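Local coordinates for protein transcription factor MBP1 (Magnaporthe oryzae, PDB 4UX5) that binds DNA through its winged helix-turn-helix domain and probably activates transcription by RNA polymerase II, at residues M39-R42 with V43-W46; E97-A100 with H101-I105; R108-P111 with I112-S116. All coordinates share one frame; numbering follows the deposited sequence.

Contact 1 (M39-R42 with V43-W46)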
loop_
_atom_site.group_PDB
_atom_site.type_symbol
_atom_site.label_atom_id
_atom_site.label_comp_id
_atom_site.label_asym_id
_atom_site.label_seq_id
_atom_site.Cartn_x
_atom_site.Cartn_y
_atom_site.Cartn_z
ATOM N N MET A 39 4.146 -17.003 5.853
ATOM C CA MET A 39 3.359 -16.654 7.030
ATOM C C MET A 39 1.880 -16.962 6.851
ATOM O O MET A 39 1.304 -16.706 5.794
ATOM C CB MET A 39 3.532 -15.172 7.371
ATOM C CG MET A 39 4.954 -14.768 7.706
ATOM S SD MET A 39 5.055 -13.071 8.304
ATOM C CE MET A 39 6.832 -12.851 8.386
ATOM N N ARG A 40 1.278 -17.520 7.897
ATOM C CA ARG A 40 -0.162 -17.737 7.940
ATOM C C ARG A 40 -0.734 -17.006 9.150
ATOM O O ARG A 40 -0.258 -17.189 10.270
ATOM C CB ARG A 40 -0.491 -19.232 8.010
ATOM C CG ARG A 40 -1.957 -19.547 7.758
ATOM C CD ARG A 40 -2.506 -20.567 8.747
ATOM N NE ARG A 40 -2.073 -21.931 8.458
ATOM C CZ ARG A 40 -2.585 -23.013 9.037
ATOM N NH1 ARG A 40 -3.554 -22.892 9.934
ATOM N NH2 ARG A 40 -2.134 -24.218 8.716
ATOM N N ARG A 41 -1.742 -16.167 8.927
ATOM C CA ARG A 41 -2.354 -15.417 10.021
ATOM C C ARG A 41 -3.133 -16.329 10.962
ATOM O O ARG A 41 -3.758 -17.293 10.527
ATOM C CB ARG A 41 -3.272 -14.326 9.480
ATOM C CG ARG A 41 -2.606 -12.974 9.336
ATOM C CD ARG A 41 -3.627 -11.864 9.481
ATOM N NE ARG A 41 -4.653 -11.931 8.446
ATOM C CZ ARG A 41 -4.622 -11.220 7.325
ATOM N NH1 ARG A 41 -3.619 -10.384 7.097
ATOM N NH2 ARG A 41 -5.598 -11.340 6.434
ATOM N N ARG A 42 -3.096 -16.023 12.252
ATOM C CA ARG A 42 -3.765 -16.859 13.241
ATOM C C ARG A 42 -5.258 -16.558 13.335
ATOM O O ARG A 42 -6.054 -17.438 13.659
ATOM C CB ARG A 42 -3.113 -16.685 14.615
ATOM C CG ARG A 42 -3.608 -17.674 15.662
ATOM C CD ARG A 42 -2.655 -17.744 16.841
ATOM N NE ARG A 42 -1.318 -17.287 16.473
ATOM C CZ ARG A 42 -0.205 -17.624 17.115
ATOM N NH1 ARG A 42 -0.257 -18.439 18.160
ATOM N NH2 ARG A 42 0.965 -17.152 16.706
ATOM N N VAL A 43 -5.637 -15.320 13.035
ATOM C CA VAL A 43 -7.007 -14.871 13.269
ATOM C C VAL A 43 -7.981 -15.295 12.164
ATOM O O VAL A 43 -9.176 -15.449 12.417
ATOM C CB VAL A 43 -7.064 -13.330 13.440
ATOM C CG1 VAL A 43 -6.864 -12.623 12.104
ATOM C CG2 VAL A 43 -8.379 -12.910 14.080
ATOM N N ASP A 44 -7.480 -15.502 10.950
ATOM C CA ASP A 44 -8.357 -15.866 9.839
ATOM C C ASP A 44 -7.725 -16.877 8.887
ATOM O O ASP A 44 -8.302 -17.201 7.847
ATOM C CB ASP A 44 -8.773 -14.617 9.058
ATOM C CG ASP A 44 -7.587 -13.780 8.613
ATOM O OD1 ASP A 44 -6.434 -14.230 8.787
ATOM O OD2 ASP A 44 -7.809 -12.670 8.081
ATOM N N ASP A 45 -6.539 -17.360 9.244
ATOM C CA ASP A 45 -5.807 -18.334 8.436
ATOM C C ASP A 45 -5.492 -17.844 7.026
ATOM O O ASP A 45 -5.208 -18.643 6.139
ATOM C CB ASP A 45 -6.578 -19.654 8.352
ATOM C CG ASP A 45 -6.368 -20.527 9.569
ATOM O OD1 ASP A 45 -5.389 -20.290 10.309
ATOM O OD2 ASP A 45 -7.175 -21.459 9.776
ATOM N N TRP A 46 -5.537 -16.534 6.816
ATOM C CA TRP A 46 -5.103 -15.989 5.539
ATOM C C TRP A 46 -3.593 -16.138 5.424
ATOM O O TRP A 46 -2.873 -16.043 6.418
ATOM C CB TRP A 46 -5.516 -14.528 5.390
ATOM C CG TRP A 46 -6.946 -14.345 4.987
ATOM C CD1 TRP A 46 -8.002 -15.150 5.306
ATOM C CD2 TRP A 46 -7.474 -13.295 4.169
ATOM N NE1 TRP A 46 -9.156 -14.659 4.743
ATOM C CE2 TRP A 46 -8.859 -13.520 4.041
ATOM C CE3 TRP A 46 -6.911 -12.183 3.537
ATOM C CZ2 TRP A 46 -9.688 -12.675 3.307
ATOM C CZ3 TRP A 46 -7.734 -11.345 2.810
ATOM C CH2 TRP A 46 -9.107 -11.596 2.700
#
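R41 grips the carboxylate of D44, the first residue of an Asx turn, in the loop that carries the chain out of strand 36-41 of the winged helix-turn-helix domain. The tight side is built round this carboxylate. R41 takes it side-on with two nitrogens, NE to OD1 at 2.9 Å and NH2 to OD2, both on the syn side, the guanidinium and carboxylate planes turned 45° apart. OD1 also receives the backbone N of W46 from above the carboxylate plane, which closes the Asx turn, so two donors hold this one oxygen. The CG of D44 sits between its own backbone N and carbonyl carbon (chi1 53°), a torsion that lets one carboxylate reach both R41 and W46 N. The backbone adds a bond from R41 N to W46 O, and the buried guanidinium of R41 also reaches E77 and Y86. R40 is buried too, held mainly through NH2 by the carbonyls of I112 and F115; its NH1 makes only a weak bond to D45 OD1 at 3.2 Å. The open side is at V43, which is exposed. Beside the tight pair, R41 NH2 lies 3.3 Å from W46 CE3, the guanidinium and indole planes 31° apart.

Contact 2 (E97-A100 with H101-I105); sequences EALA and HRNNI
L99 O takes two donors from N103, the residue at which the chain leaves helix 93-102, and the pair illustrates how a helix end can satisfy its last carbonyls. The stronger donor is the side-chain amide: ND2 reaches L99 O at 2.8 Å along a nearly straight N-H line, with the acceptor lying in the amide plane. The backbone N of N103 adds only a weak bond. With CG of N103 anti to its own carbonyl carbon (chi1 -67°), the amide folds back along the helix, and ND2 also comes against the CD1 methyl of L99.

Two residues earlier E97 O is likewise shared. H101 N provides the regular helical bond at 3.0 Å, while H101 ND1 comes as close as 2.8 Å but at a bent angle of 126°, a weak bond. The imidazole runs alongside the E97 chain, its CE1 against CG, and E97 OE2 lies at the ring edge, in plane. A98 O receives R102 N in the usual way. R102 then bends at chi3, bringing one face of its guanidinium over L99 CA.

The end itself is a Schellman motif: I105 N bonds to A100 O at 2.9 Å, N104 N bonds to H101 O, and N104, with positive phi, is the C-prime residue. I105 CG2 packs on A100 CB at 3.8 Å. In the fold, H101 stacks on F106, while L99, N103 and I105 pack on helix 49-55. If H101 ND1 does donate to E97 O, that nitrogen must carry a proton, and the nearby E97 carboxylate would probably favour a protonated ring.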
loop_
_atom_site.group_PDB
_atom_site.type_symbol
_atom_site.label_atom_id
_atom_site.label_comp_id
_atom_site.label_asym_id
_atom_site.label_seq_id
_atom_site.Cartn_x
_atom_site.Cartn_y
_atom_site.Cartn_z
ATOM N N GLU A 97 -3.712 -22.430 -0.956
ATOM C CA GLU A 97 -3.466 -23.824 -1.310
ATOM C C GLU A 97 -3.615 -24.029 -2.811
ATOM O O GLU A 97 -2.828 -24.745 -3.429
ATOM C CB GLU A 97 -4.415 -24.751 -0.550
ATOM C CG GLU A 97 -4.330 -26.208 -0.975
ATOM C CD GLU A 97 -5.070 -27.139 -0.033
ATOM O OE1 GLU A 97 -5.553 -26.664 1.016
ATOM O OE2 GLU A 97 -5.167 -28.347 -0.342
ATOM N N ALA A 98 -4.625 -23.387 -3.390
ATOM C CA ALA A 98 -4.861 -23.458 -4.827
ATOM C C ALA A 98 -3.693 -22.849 -5.592
ATOM O O ALA A 98 -3.178 -23.444 -6.538
ATOM C CB ALA A 98 -6.158 -22.753 -5.186
ATOM N N LEU A 99 -3.278 -21.660 -5.165
ATOM C CA LEU A 99 -2.152 -20.957 -5.771
ATOM C C LEU A 99 -0.868 -21.777 -5.704
ATOM O O LEU A 99 -0.096 -21.819 -6.662
ATOM C CB LEU A 99 -1.937 -19.606 -5.085
ATOM C CG LEU A 99 -0.793 -18.738 -5.609
ATOM C CD1 LEU A 99 -1.108 -18.226 -7.004
ATOM C CD2 LEU A 99 -0.515 -17.581 -4.661
ATOM N N ALA A 100 -0.646 -22.423 -4.565
ATOM C CA ALA A 100 0.554 -23.220 -4.359
ATOM C C ALA A 100 0.562 -24.435 -5.280
ATOM O O ALA A 100 1.613 -24.842 -5.777
ATOM C CB ALA A 100 0.659 -23.653 -2.904
ATOM N N HIS A 101 -0.613 -25.011 -5.508
ATOM C CA HIS A 101 -0.739 -26.126 -6.433
ATOM C C HIS A 101 -0.474 -25.670 -7.864
ATOM O O HIS A 101 0.367 -26.248 -8.550
ATOM C CB HIS A 101 -2.124 -26.771 -6.325
ATOM C CG HIS A 101 -2.259 -27.723 -5.177
ATOM N ND1 HIS A 101 -3.038 -27.453 -4.071
ATOM C CD2 HIS A 101 -1.710 -28.941 -4.961
ATOM C CE1 HIS A 101 -2.967 -28.465 -3.228
ATOM N NE2 HIS A 101 -2.165 -29.382 -3.742
ATOM N N ARG A 102 -1.178 -24.622 -8.292
ATOM C CA ARG A 102 -1.063 -24.100 -9.657
ATOM C C ARG A 102 0.366 -23.710 -10.022
ATOM O O ARG A 102 0.735 -23.716 -11.195
ATOM C CB ARG A 102 -1.984 -22.889 -9.858
ATOM C CG ARG A 102 -3.466 -23.181 -9.692
ATOM C CD ARG A 102 -4.324 -22.091 -10.325
ATOM N NE ARG A 102 -3.894 -20.743 -9.957
ATOM C CZ ARG A 102 -4.371 -20.057 -8.921
ATOM N NH1 ARG A 102 -5.294 -20.592 -8.134
ATOM N NH2 ARG A 102 -3.922 -18.834 -8.672
ATOM N N ASN A 103 1.165 -23.371 -9.016
ATOM C CA ASN A 103 2.547 -22.970 -9.245
ATOM C C ASN A 103 3.544 -24.009 -8.738
ATOM O O ASN A 103 4.716 -23.701 -8.521
ATOM C CB ASN A 103 2.819 -21.613 -8.594
ATOM C CG ASN A 103 2.048 -20.487 -9.259
ATOM O OD1 ASN A 103 2.528 -19.867 -10.208
ATOM N ND2 ASN A 103 0.843 -20.220 -8.767
ATOM N N ASN A 104 3.061 -25.234 -8.540
ATOM C CA ASN A 104 3.923 -26.385 -8.273
ATOM C C ASN A 104 4.839 -26.217 -7.056
ATOM O O ASN A 104 6.052 -26.395 -7.160
ATOM C CB ASN A 104 4.772 -26.682 -9.516
ATOM C CG ASN A 104 5.301 -28.107 -9.545
ATOM O OD1 ASN A 104 4.632 -29.041 -9.103
ATOM N ND2 ASN A 104 6.510 -28.277 -10.070
ATOM N N ILE A 105 4.263 -25.886 -5.904
ATOM C CA ILE A 105 5.073 -25.611 -4.717
ATOM C C ILE A 105 4.385 -26.074 -3.430
ATOM O O ILE A 105 4.920 -25.908 -2.331
ATOM C CB ILE A 105 5.409 -24.098 -4.617
ATOM C CG1 ILE A 105 6.621 -23.849 -3.711
ATOM C CG2 ILE A 105 4.194 -23.298 -4.159
ATOM C CD1 ILE A 105 7.870 -24.582 -4.142
#

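Contact 3 (R108-P111 with I112-S116); sequences RLRP and IFEFS
R110 and E114 are brought together by different first torsions across one turn of the short helix 110-114: CG of R110 stands anti to its backbone N (chi1 -179°), CG of E114 anti to its carbonyl carbon (chi1 -67°). The arginine then bends at chi3 and turns its guanidinium edge to E114 OE2, an i to i+4 salt bridge on the outer side of a helix that follows helix 93-102 in the winged helix-turn-helix domain. The two planes stand 83° apart. The modelled NH1 to OE2 separation is very short, so its exact length is doubtful, and NH2 of R110 has a second acidic partner in D107.

Beneath this polar pair, R110 O accepts two backbone donors, E114 N at 3.0 Å and F113 N at 3.1 Å. L109 O takes I112 N at 3.2 Å. The inner face is apolar: F113 is buried, meets F106 and packs on L93, E97 and A100 of helix 93-102, while I112 touches Y30 and I17 of the neighbouring strands. The F113 ring also comes against L109, with CE2 lying 3.8 Å from L109 CB.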
loop_
_atom_site.group_PDB
_atom_site.type_symbol
_atom_site.label_atom_id
_atom_site.label_comp_id
_atom_site.label_asym_id
_atom_site.label_seq_id
_atom_site.Cartn_x
_atom_site.Cartn_y
_atom_site.Cartn_z
ATOM N N ARG A 108 6.466 -28.522 -1.020
ATOM C CA ARG A 108 7.530 -27.926 -0.217
ATOM C C ARG A 108 6.963 -27.091 0.930
ATOM O O ARG A 108 7.610 -26.911 1.961
ATOM C CB ARG A 108 8.444 -27.061 -1.088
ATOM C CG ARG A 108 9.668 -26.529 -0.356
ATOM C CD ARG A 108 10.509 -25.640 -1.252
ATOM N NE ARG A 108 11.695 -25.134 -0.568
ATOM C CZ ARG A 108 12.886 -25.722 -0.608
ATOM N NH1 ARG A 108 13.054 -26.841 -1.299
ATOM N NH2 ARG A 108 13.913 -25.190 0.043
ATOM N N LEU A 109 5.745 -26.594 0.743
ATOM C CA LEU A 109 5.113 -25.719 1.723
ATOM C C LEU A 109 4.026 -26.436 2.511
ATOM O O LEU A 109 3.230 -25.796 3.192
ATOM C CB LEU A 109 4.511 -24.493 1.033
ATOM C CG LEU A 109 5.435 -23.646 0.162
ATOM C CD1 LEU A 109 4.660 -22.479 -0.424
ATOM C CD2 LEU A 109 6.631 -23.156 0.963
ATOM N N ARG A 110 3.995 -27.761 2.414
ATOM C CA ARG A 110 2.941 -28.557 3.049
ATOM C C ARG A 110 2.698 -28.271 4.545
ATOM O O ARG A 110 1.540 -28.182 4.964
ATOM C CB ARG A 110 3.230 -30.051 2.857
ATOM C CG ARG A 110 2.181 -30.959 3.472
ATOM C CD ARG A 110 2.410 -32.415 3.092
ATOM N NE ARG A 110 2.267 -32.631 1.656
ATOM C CZ ARG A 110 1.123 -32.948 1.058
ATOM N NH1 ARG A 110 0.015 -33.087 1.774
ATOM N NH2 ARG A 110 1.087 -33.125 -0.255
ATOM N N PRO A 111 3.768 -28.124 5.358
ATOM C CA PRO A 111 3.505 -27.907 6.790
ATOM C C PRO A 111 2.701 -26.648 7.135
ATOM O O PRO A 111 1.969 -26.670 8.124
ATOM C CB PRO A 111 4.913 -27.809 7.390
ATOM C CG PRO A 111 5.763 -28.603 6.467
ATOM C CD PRO A 111 5.208 -28.332 5.104
ATOM N N ILE A 112 2.823 -25.580 6.352
ATOM C CA ILE A 112 2.115 -24.341 6.676
ATOM C C ILE A 112 0.635 -24.440 6.306
ATOM O O ILE A 112 -0.195 -23.690 6.820
ATOM C CB ILE A 112 2.749 -23.113 5.977
ATOM C CG1 ILE A 112 2.269 -21.814 6.633
ATOM C CG2 ILE A 112 2.423 -23.095 4.492
ATOM C CD1 ILE A 112 2.490 -21.762 8.129
ATOM N N PHE A 113 0.306 -25.381 5.425
ATOM C CA PHE A 113 -1.082 -25.585 5.021
ATOM C C PHE A 113 -1.776 -26.618 5.900
ATOM O O PHE A 113 -2.988 -26.560 6.106
ATOM C CB PHE A 113 -1.163 -26.017 3.554
ATOM C CG PHE A 113 -0.805 -24.933 2.581
ATOM C CD1 PHE A 113 -1.706 -23.923 2.290
ATOM C CD2 PHE A 113 0.430 -24.924 1.954
ATOM C CE1 PHE A 113 -1.382 -22.922 1.401
ATOM C CE2 PHE A 113 0.761 -23.925 1.061
ATOM C CZ PHE A 113 -0.147 -22.924 0.784
ATOM N N GLU A 114 -1.003 -27.563 6.421
ATOM C CA GLU A 114 -1.575 -28.676 7.166
ATOM C C GLU A 114 -1.527 -28.468 8.675
ATOM O O GLU A 114 -2.134 -29.232 9.424
ATOM C CB GLU A 114 -0.863 -29.980 6.799
ATOM C CG GLU A 114 -1.099 -30.429 5.363
ATOM C CD GLU A 114 -0.711 -31.880 5.129
ATOM O OE1 GLU A 114 -0.272 -32.545 6.091
ATOM O OE2 GLU A 114 -0.846 -32.357 3.982
ATOM N N PHE A 115 -0.815 -27.436 9.121
ATOM C CA PHE A 115 -0.688 -27.173 10.551
ATOM C C PHE A 115 -2.037 -26.884 11.194
ATOM O O PHE A 115 -2.873 -26.180 10.629
ATOM C CB PHE A 115 0.262 -26.006 10.820
ATOM C CG PHE A 115 0.302 -25.588 12.266
ATOM C CD1 PHE A 115 1.024 -26.320 13.196
ATOM C CD2 PHE A 115 -0.393 -24.470 12.697
ATOM C CE1 PHE A 115 1.055 -25.940 14.527
ATOM C CE2 PHE A 115 -0.366 -24.089 14.023
ATOM C CZ PHE A 115 0.359 -24.822 14.938
ATOM N N SER A 116 -2.232 -27.434 12.388
ATOM C CA SER A 116 -3.459 -27.225 13.141
ATOM C C SER A 116 -3.165 -27.235 14.633
ATOM O O SER A 116 -2.595 -28.197 15.151
ATOM C CB SER A 116 -4.499 -28.294 12.797
ATOM O OG SER A 116 -5.659 -28.150 13.594
#

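In the fold
The three contacts follow one another along the chain, contact 1 first, and all belong to the DNA-binding domain of a longer protein. Contact 1 closes the loop after strand 36-41; contact 2 ends helix 93-102, on the opposite side of the chain's centre, with centres about 18 Å apart and no touch between them. Contact 3 lies about 12 Å from contact 1 and 13 Å from contact 2, centre to centre, and touches both. Helix 110-114, the last in this fragment, thus joins the end of a strand of the 16-41 sheet to helix 93-102, tying two parts of the domain together. The nearest atom of contact 3 is about 14 Å from the bound DNA.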